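Local coordinates for adhesion G-protein coupled receptor G6 (Danio rerio, PDB 6V55) that probably acts as a cell-surface adhesion receptor coupled to G proteins, with a role in myelination and a calcium-binding, multidomain extracellular region, at residues A517-N529 with A558-V570. Sequence-based numbering, arbitrary orientation.
Sequences AMDVAVQLADISN and ASTVVTIISNVMV
Met518 reaches Thr560 with its terminal methyl: CG lies anti to the backbone N (chi1 -155°) and the chain bends at chi2, bringing CE to 3.3 Å from Thr560 OG1, a hydroxyl hydrogen-bonded to Thr556 O within its own helix. Thr560 is a knob in the hole formed by Met518, Ala521, Val522 and Ala525; its CG2 presses on the backbone, 3.3 Å from Ala521 O. Beyond it, Leu524 CB meets Ile564 CD1 at 4.0 Å. Ala525 lets the helices close in, its CA 4.9 Å from Ile564 CA and 3.7 Å from Ile564 CG1. Ile564 also touches Val540 and Val544 of helix 534-550, so an alanine here would probably open a gap between three helices, leaving Leu524 CB without the CD1 it packs on and Ala525 with less apolar cover. Ser528 CB packs on Asn567 CB at 3.6 Å, and the amides of Asn529 and Asn567 meet with planes 53° apart. The axes approach to 8.8 Å at 24°, a near-parallel pairing consistent with the helical subdomain that precedes the beta-rich part of a GAIN domain. Small Ala521, Ala525 and Ser528 face larger Thr560, Ile564 and Asn567; from Ala521 to Ala525, cohesion rests on van der Waals fit.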
ATOM      1  N   ALA A 517      20.767  -1.822 -26.727  1.00 28.68           N
ATOM      2  CA  ALA A 517      21.347  -2.987 -26.045  1.00 21.31           C
ATOM      3  C   ALA A 517      21.472  -2.774 -24.541  1.00 24.11           C
ATOM      4  O   ALA A 517      21.226  -3.704 -23.757  1.00 25.35           O
ATOM      5  CB  ALA A 517      22.727  -3.321 -26.601  1.00 18.38           C
ATOM      6  N   MET A 518      21.854  -1.561 -24.128  1.00 23.48           N
ATOM      7  CA  MET A 518      21.929  -1.240 -22.706  1.00 25.32           C
ATOM      8  C   MET A 518      20.556  -1.253 -22.051  1.00 33.91           C
ATOM      9  O   MET A 518      20.434  -1.673 -20.896  1.00 37.54           O
ATOM     10  CB  MET A 518      22.598   0.122 -22.521  1.00 27.53           C
ATOM     11  CG  MET A 518      23.279   0.327 -21.167  1.00 26.70           C
ATOM     12  SD  MET A 518      24.110  -1.162 -20.592  0.65 23.64           S
ATOM     13  CE  MET A 518      24.315  -0.885 -18.861  1.00 17.04           C
ATOM     14  N   ASP A 519      19.511  -0.856 -22.788  1.00 37.23           N
ATOM     15  CA  ASP A 519      18.166  -0.820 -22.224  1.00 38.81           C
ATOM     16  C   ASP A 519      17.574  -2.220 -22.093  1.00 33.26           C
ATOM     17  O   ASP A 519      16.950  -2.529 -21.068  1.00 32.94           O
ATOM     18  CB  ASP A 519      17.265   0.068 -23.079  1.00 47.87           C
ATOM     19  CG  ASP A 519      16.004   0.510 -22.342  1.00 59.85           C
ATOM     20  OD1 ASP A 519      16.122   1.377 -21.431  1.00 61.39           O
ATOM     21  OD2 ASP A 519      14.904  -0.016 -22.680  1.00 63.25           O
ATOM     22  N   VAL A 520      17.768  -3.062 -23.124  1.00 27.62           N
ATOM     23  CA  VAL A 520      17.298  -4.450 -23.125  1.00 19.98           C
ATOM     24  C   VAL A 520      17.962  -5.250 -22.003  1.00 23.21           C
ATOM     25  O   VAL A 520      17.285  -5.958 -21.244  1.00 21.79           O
ATOM     26  CB  VAL A 520      17.575  -5.091 -24.496  1.00 16.61           C
ATOM     27  CG1 VAL A 520      17.396  -6.604 -24.468  1.00 16.49           C
ATOM     28  CG2 VAL A 520      16.706  -4.512 -25.523  1.00 16.76           C
ATOM     29  N   ALA A 521      19.292  -5.107 -21.857  1.00 23.14           N
ATOM     30  CA  ALA A 521      20.044  -5.884 -20.878  1.00 16.31           C
ATOM     31  C   ALA A 521      19.672  -5.513 -19.451  1.00 20.02           C
ATOM     32  O   ALA A 521      19.591  -6.400 -18.597  1.00 20.02           O
ATOM     33  CB  ALA A 521      21.537  -5.691 -21.094  1.00 16.31           C
ATOM     34  N   VAL A 522      19.395  -4.225 -19.201  1.00 23.55           N
ATOM     35  CA  VAL A 522      18.977  -3.751 -17.883  1.00 19.22           C
ATOM     36  C   VAL A 522      17.607  -4.326 -17.514  1.00 19.97           C
ATOM     37  O   VAL A 522      17.419  -4.825 -16.394  1.00 19.72           O
ATOM     38  CB  VAL A 522      19.002  -2.206 -17.866  1.00 17.45           C
ATOM     39  CG1 VAL A 522      18.099  -1.633 -16.854  1.00 16.86           C
ATOM     40  CG2 VAL A 522      20.389  -1.699 -17.572  1.00 19.30           C
ATOM     41  N   GLN A 523      16.665  -4.360 -18.473  1.00 17.75           N
ATOM     42  CA  GLN A 523      15.331  -4.882 -18.174  1.00 20.24           C
ATOM     43  C   GLN A 523      15.340  -6.388 -17.928  1.00 21.04           C
ATOM     44  O   GLN A 523      14.743  -6.845 -16.948  1.00 20.76           O
ATOM     45  CB  GLN A 523      14.334  -4.539 -19.287  1.00 23.73           C
ATOM     46  CG  GLN A 523      14.051  -3.041 -19.575  1.00 29.18           C
ATOM     47  CD  GLN A 523      14.452  -2.056 -18.461  1.00 34.02           C
ATOM     48  OE1 GLN A 523      13.932  -2.078 -17.327  1.00 36.57           O
ATOM     49  NE2 GLN A 523      15.384  -1.166 -18.801  1.00 33.53           N
ATOM     50  N   LEU A 524      16.080  -7.151 -18.755  1.00 17.27           N
ATOM     51  CA  LEU A 524      16.209  -8.587 -18.561  1.00 16.20           C
ATOM     52  C   LEU A 524      16.933  -8.924 -17.260  1.00 16.17           C
ATOM     53  O   LEU A 524      16.588  -9.920 -16.615  1.00 20.37           O
ATOM     54  CB  LEU A 524      16.955  -9.210 -19.738  1.00 16.18           C
ATOM     55  CG  LEU A 524      16.403  -9.119 -21.163  1.00 16.24           C
ATOM     56  CD1 LEU A 524      17.287  -9.891 -22.129  1.00 16.23           C
ATOM     57  CD2 LEU A 524      14.943  -9.539 -21.283  1.00 16.29           C
ATOM     58  N   ALA A 525      17.889  -8.085 -16.832  1.00 16.18           N
ATOM     59  CA  ALA A 525      18.561  -8.275 -15.546  1.00 16.37           C
ATOM     60  C   ALA A 525      17.630  -8.052 -14.355  1.00 22.46           C
ATOM     61  O   ALA A 525      17.864  -8.628 -13.282  1.00 22.11           O
ATOM     62  CB  ALA A 525      19.764  -7.334 -15.432  1.00 16.23           C
ATOM     63  N   ASP A 526      16.583  -7.237 -14.523  1.00 25.57           N
ATOM     64  CA  ASP A 526      15.589  -7.085 -13.473  1.00 31.05           C
ATOM     65  C   ASP A 526      14.747  -8.353 -13.281  1.00 35.18           C
ATOM     66  O   ASP A 526      14.607  -8.816 -12.137  1.00 37.02           O
ATOM     67  CB  ASP A 526      14.693  -5.883 -13.778  1.00 33.57           C
ATOM     68  CG  ASP A 526      14.446  -4.997 -12.558  1.00 33.86           C
ATOM     69  OD1 ASP A 526      14.712  -3.775 -12.659  1.00 33.41           O
ATOM     70  OD2 ASP A 526      13.983  -5.512 -11.505  1.00 33.43           O
ATOM     71  N   ILE A 527      14.210  -8.932 -14.382  1.00 34.30           N
ATOM     72  CA  ILE A 527      13.273 -10.069 -14.319  1.00 36.14           C
ATOM     73  C   ILE A 527      13.929 -11.315 -13.742  1.00 36.01           C
ATOM     74  O   ILE A 527      13.258 -12.147 -13.116  1.00 39.69           O
ATOM     75  CB  ILE A 527      12.711 -10.463 -15.695  1.00 39.33           C
ATOM     76  CG1 ILE A 527      12.406  -9.295 -16.589  1.00 36.85           C
ATOM     77  CG2 ILE A 527      11.421 -11.215 -15.528  1.00 49.07           C
ATOM     78  CD1 ILE A 527      12.383  -9.785 -18.038  1.00 35.73           C
ATOM     79  N   SER A 528      15.236 -11.464 -13.949  1.00 30.18           N
ATOM     80  CA  SER A 528      15.964 -12.674 -13.628  1.00 31.77           C
ATOM     81  C   SER A 528      16.241 -12.844 -12.139  1.00 37.16           C
ATOM     82  O   SER A 528      16.628 -13.942 -11.728  1.00 42.13           O
ATOM     83  CB  SER A 528      17.266 -12.666 -14.406  1.00 34.73           C
ATOM     84  OG  SER A 528      17.069 -12.110 -15.681  1.00 39.77           O
ATOM     85  N   ASN A 529      16.059 -11.805 -11.322  1.00 39.74           N
ATOM     86  CA  ASN A 529      16.100 -12.000  -9.876  1.00 46.66           C
ATOM     87  C   ASN A 529      14.859 -12.731  -9.372  1.00 55.73           C
ATOM     88  O   ASN A 529      14.916 -13.416  -8.340  1.00 51.54           O
ATOM     89  CB  ASN A 529      16.235 -10.649  -9.188  1.00 52.44           C
ATOM     90  CG  ASN A 529      17.665 -10.307  -8.885  1.00 58.67           C
ATOM     91  OD1 ASN A 529      18.183  -9.274  -9.330  1.00 60.36           O
ATOM     92  ND2 ASN A 529      18.327 -11.173  -8.118  1.00 61.15           N
ATOM     93  N   ALA A 558      28.790  -5.156 -20.096  1.00 14.44           N
ATOM     94  CA  ALA A 558      29.117  -6.511 -19.683  1.00 15.17           C
ATOM     95  C   ALA A 558      28.764  -6.772 -18.221  1.00 17.30           C
ATOM     96  O   ALA A 558      28.546  -7.930 -17.837  1.00 19.09           O
ATOM     97  CB  ALA A 558      30.584  -6.791 -19.917  1.00 17.31           C
ATOM     98  N   SER A 559      28.688  -5.729 -17.397  1.00 20.98           N
ATOM     99  CA  SER A 559      28.310  -5.949 -16.009  1.00 21.77           C
ATOM    100  C   SER A 559      26.834  -6.284 -15.900  1.00 24.13           C
ATOM    101  O   SER A 559      26.446  -7.069 -15.036  1.00 23.69           O
ATOM    102  CB  SER A 559      28.670  -4.749 -15.150  1.00 10.97           C
ATOM    103  OG  SER A 559      27.537  -3.932 -14.928  1.00 21.13           O
ATOM    104  N   THR A 560      26.012  -5.772 -16.811  1.00 22.09           N
ATOM    105  CA  THR A 560      24.611  -6.167 -16.807  1.00 19.65           C
ATOM    106  C   THR A 560      24.440  -7.581 -17.343  1.00 20.83           C
ATOM    107  O   THR A 560      23.632  -8.359 -16.809  1.00 25.06           O
ATOM    108  CB  THR A 560      23.789  -5.173 -17.616  1.00 13.96           C
ATOM    109  OG1 THR A 560      24.282  -3.850 -17.376  1.00 11.97           O
ATOM    110  CG2 THR A 560      22.381  -5.218 -17.182  1.00 14.54           C
ATOM    111  N   VAL A 561      25.224  -7.942 -18.364  1.00 16.19           N
ATOM    112  CA  VAL A 561      25.071  -9.251 -18.985  1.00 14.77           C
ATOM    113  C   VAL A 561      25.576 -10.349 -18.052  1.00 15.01           C
ATOM    114  O   VAL A 561      24.952 -11.411 -17.967  1.00 17.67           O
ATOM    115  CB  VAL A 561      25.756  -9.230 -20.374  1.00 13.12           C
ATOM    116  CG1 VAL A 561      25.885 -10.610 -21.014  1.00 12.84           C
ATOM    117  CG2 VAL A 561      24.984  -8.330 -21.296  1.00 10.88           C
ATOM    118  N   VAL A 562      26.587 -10.052 -17.219  1.00 13.79           N
ATOM    119  CA  VAL A 562      27.133 -11.064 -16.306  1.00 14.26           C
ATOM    120  C   VAL A 562      26.155 -11.324 -15.161  1.00 19.04           C
ATOM    121  O   VAL A 562      26.080 -12.447 -14.625  1.00 22.72           O
ATOM    122  CB  VAL A 562      28.572 -10.641 -15.887  1.00 11.15           C
ATOM    123  CG1 VAL A 562      29.034 -11.152 -14.528  1.00 10.76           C
ATOM    124  CG2 VAL A 562      29.553 -11.151 -16.936  1.00 12.28           C
ATOM    125  N   THR A 563      25.276 -10.356 -14.888  1.00 20.69           N
ATOM    126  CA  THR A 563      24.346 -10.628 -13.822  1.00 22.80           C
ATOM    127  C   THR A 563      23.016 -11.163 -14.311  1.00 23.93           C
ATOM    128  O   THR A 563      22.239 -11.642 -13.477  1.00 27.57           O
ATOM    129  CB  THR A 563      24.165  -9.382 -12.968  1.00 29.22           C
ATOM    130  OG1 THR A 563      23.525  -8.352 -13.728  1.00 22.53           O
ATOM    131  CG2 THR A 563      25.526  -8.883 -12.533  1.00 32.69           C
ATOM    132  N   ILE A 564      22.718 -11.077 -15.613  1.00 23.74           N
ATOM    133  CA  ILE A 564      21.679 -11.943 -16.165  1.00 17.39           C
ATOM    134  C   ILE A 564      22.083 -13.393 -15.972  1.00 20.84           C
ATOM    135  O   ILE A 564      21.343 -14.166 -15.357  1.00 30.14           O
ATOM    136  CB  ILE A 564      21.398 -11.613 -17.641  1.00 12.55           C
ATOM    137  CG1 ILE A 564      20.935 -10.167 -17.700  1.00 15.85           C
ATOM    138  CG2 ILE A 564      20.312 -12.493 -18.162  1.00 13.02           C
ATOM    139  CD1 ILE A 564      20.925  -9.509 -19.068  1.00 17.86           C
ATOM    140  N   ILE A 565      23.329 -13.723 -16.328  1.00 17.51           N
ATOM    141  CA  ILE A 565      23.825 -15.104 -16.271  1.00 16.44           C
ATOM    142  C   ILE A 565      24.044 -15.569 -14.824  1.00 19.23           C
ATOM    143  O   ILE A 565      23.792 -16.738 -14.500  1.00 25.94           O
ATOM    144  CB  ILE A 565      25.107 -15.221 -17.126  1.00 11.63           C
ATOM    145  CG1 ILE A 565      24.878 -14.618 -18.525  1.00 11.40           C
ATOM    146  CG2 ILE A 565      25.542 -16.662 -17.267  1.00 12.70           C
ATOM    147  CD1 ILE A 565      23.911 -15.385 -19.430  1.00 11.74           C
ATOM    148  N   SER A 566      24.463 -14.664 -13.931  1.00 13.95           N
ATOM    149  CA  SER A 566      24.572 -14.994 -12.508  1.00 17.25           C
ATOM    150  C   SER A 566      23.215 -15.291 -11.879  1.00 25.05           C
ATOM    151  O   SER A 566      23.107 -16.193 -11.036  1.00 26.32           O
ATOM    152  CB  SER A 566      25.219 -13.844 -11.752  1.00 17.42           C
ATOM    153  OG  SER A 566      25.354 -14.135 -10.368  1.00 19.69           O
ATOM    154  N   ASN A 567      22.173 -14.557 -12.293  1.00 25.15           N
ATOM    155  CA  ASN A 567      20.837 -14.816 -11.785  1.00 22.41           C
ATOM    156  C   ASN A 567      20.249 -16.098 -12.354  1.00 25.55           C
ATOM    157  O   ASN A 567      19.458 -16.763 -11.676  1.00 32.22           O
ATOM    158  CB  ASN A 567      19.913 -13.679 -12.142  1.00 21.73           C
ATOM    159  CG  ASN A 567      20.149 -12.448 -11.341  1.00 20.96           C
ATOM    160  OD1 ASN A 567      20.962 -12.434 -10.420  1.00 26.96           O
ATOM    161  ND2 ASN A 567      19.472 -11.369 -11.727  1.00 16.40           N
ATOM    162  N   VAL A 568      20.594 -16.472 -13.594  1.00 22.07           N
ATOM    163  CA  VAL A 568      20.116 -17.775 -14.056  1.00 16.98           C
ATOM    164  C   VAL A 568      20.914 -18.907 -13.431  1.00 17.79           C
ATOM    165  O   VAL A 568      20.440 -20.037 -13.422  1.00 28.19           O
ATOM    166  CB  VAL A 568      20.084 -17.961 -15.591  1.00 14.39           C
ATOM    167  CG1 VAL A 568      19.539 -16.725 -16.296  1.00 14.26           C
ATOM    168  CG2 VAL A 568      21.410 -18.395 -16.172  1.00 15.30           C
ATOM    169  N   MET A 569      22.071 -18.631 -12.831  1.00 14.41           N
ATOM    170  CA  MET A 569      22.773 -19.681 -12.110  1.00 14.77           C
ATOM    171  C   MET A 569      22.131 -20.043 -10.777  1.00 24.07           C
ATOM    172  O   MET A 569      22.467 -21.090 -10.226  1.00 27.24           O
ATOM    173  CB  MET A 569      24.202 -19.267 -11.847  1.00 14.28           C
ATOM    174  CG  MET A 569      25.084 -19.468 -13.009  1.00 19.55           C
ATOM    175  SD  MET A 569      26.750 -18.956 -12.606  1.00 26.13           S
ATOM    176  CE  MET A 569      26.881 -17.893 -14.016  1.00 31.80           C
ATOM    177  N   VAL A 570      21.252 -19.204 -10.220  1.00 30.59           N
ATOM    178  CA  VAL A 570      20.617 -19.574  -8.958  1.00 32.27           C
ATOM    179  C   VAL A 570      19.212 -20.082  -9.233  1.00 34.28           C
ATOM    180  O   VAL A 570      18.434 -20.313  -8.299  1.00 39.87           O
ATOM    181  CB  VAL A 570      20.592 -18.424  -7.931  1.00 31.27           C
ATOM    182  CG1 VAL A 570      21.992 -18.080  -7.501  1.00 32.54           C
ATOM    183  CG2 VAL A 570      19.903 -17.208  -8.466  1.00 28.03           C
TER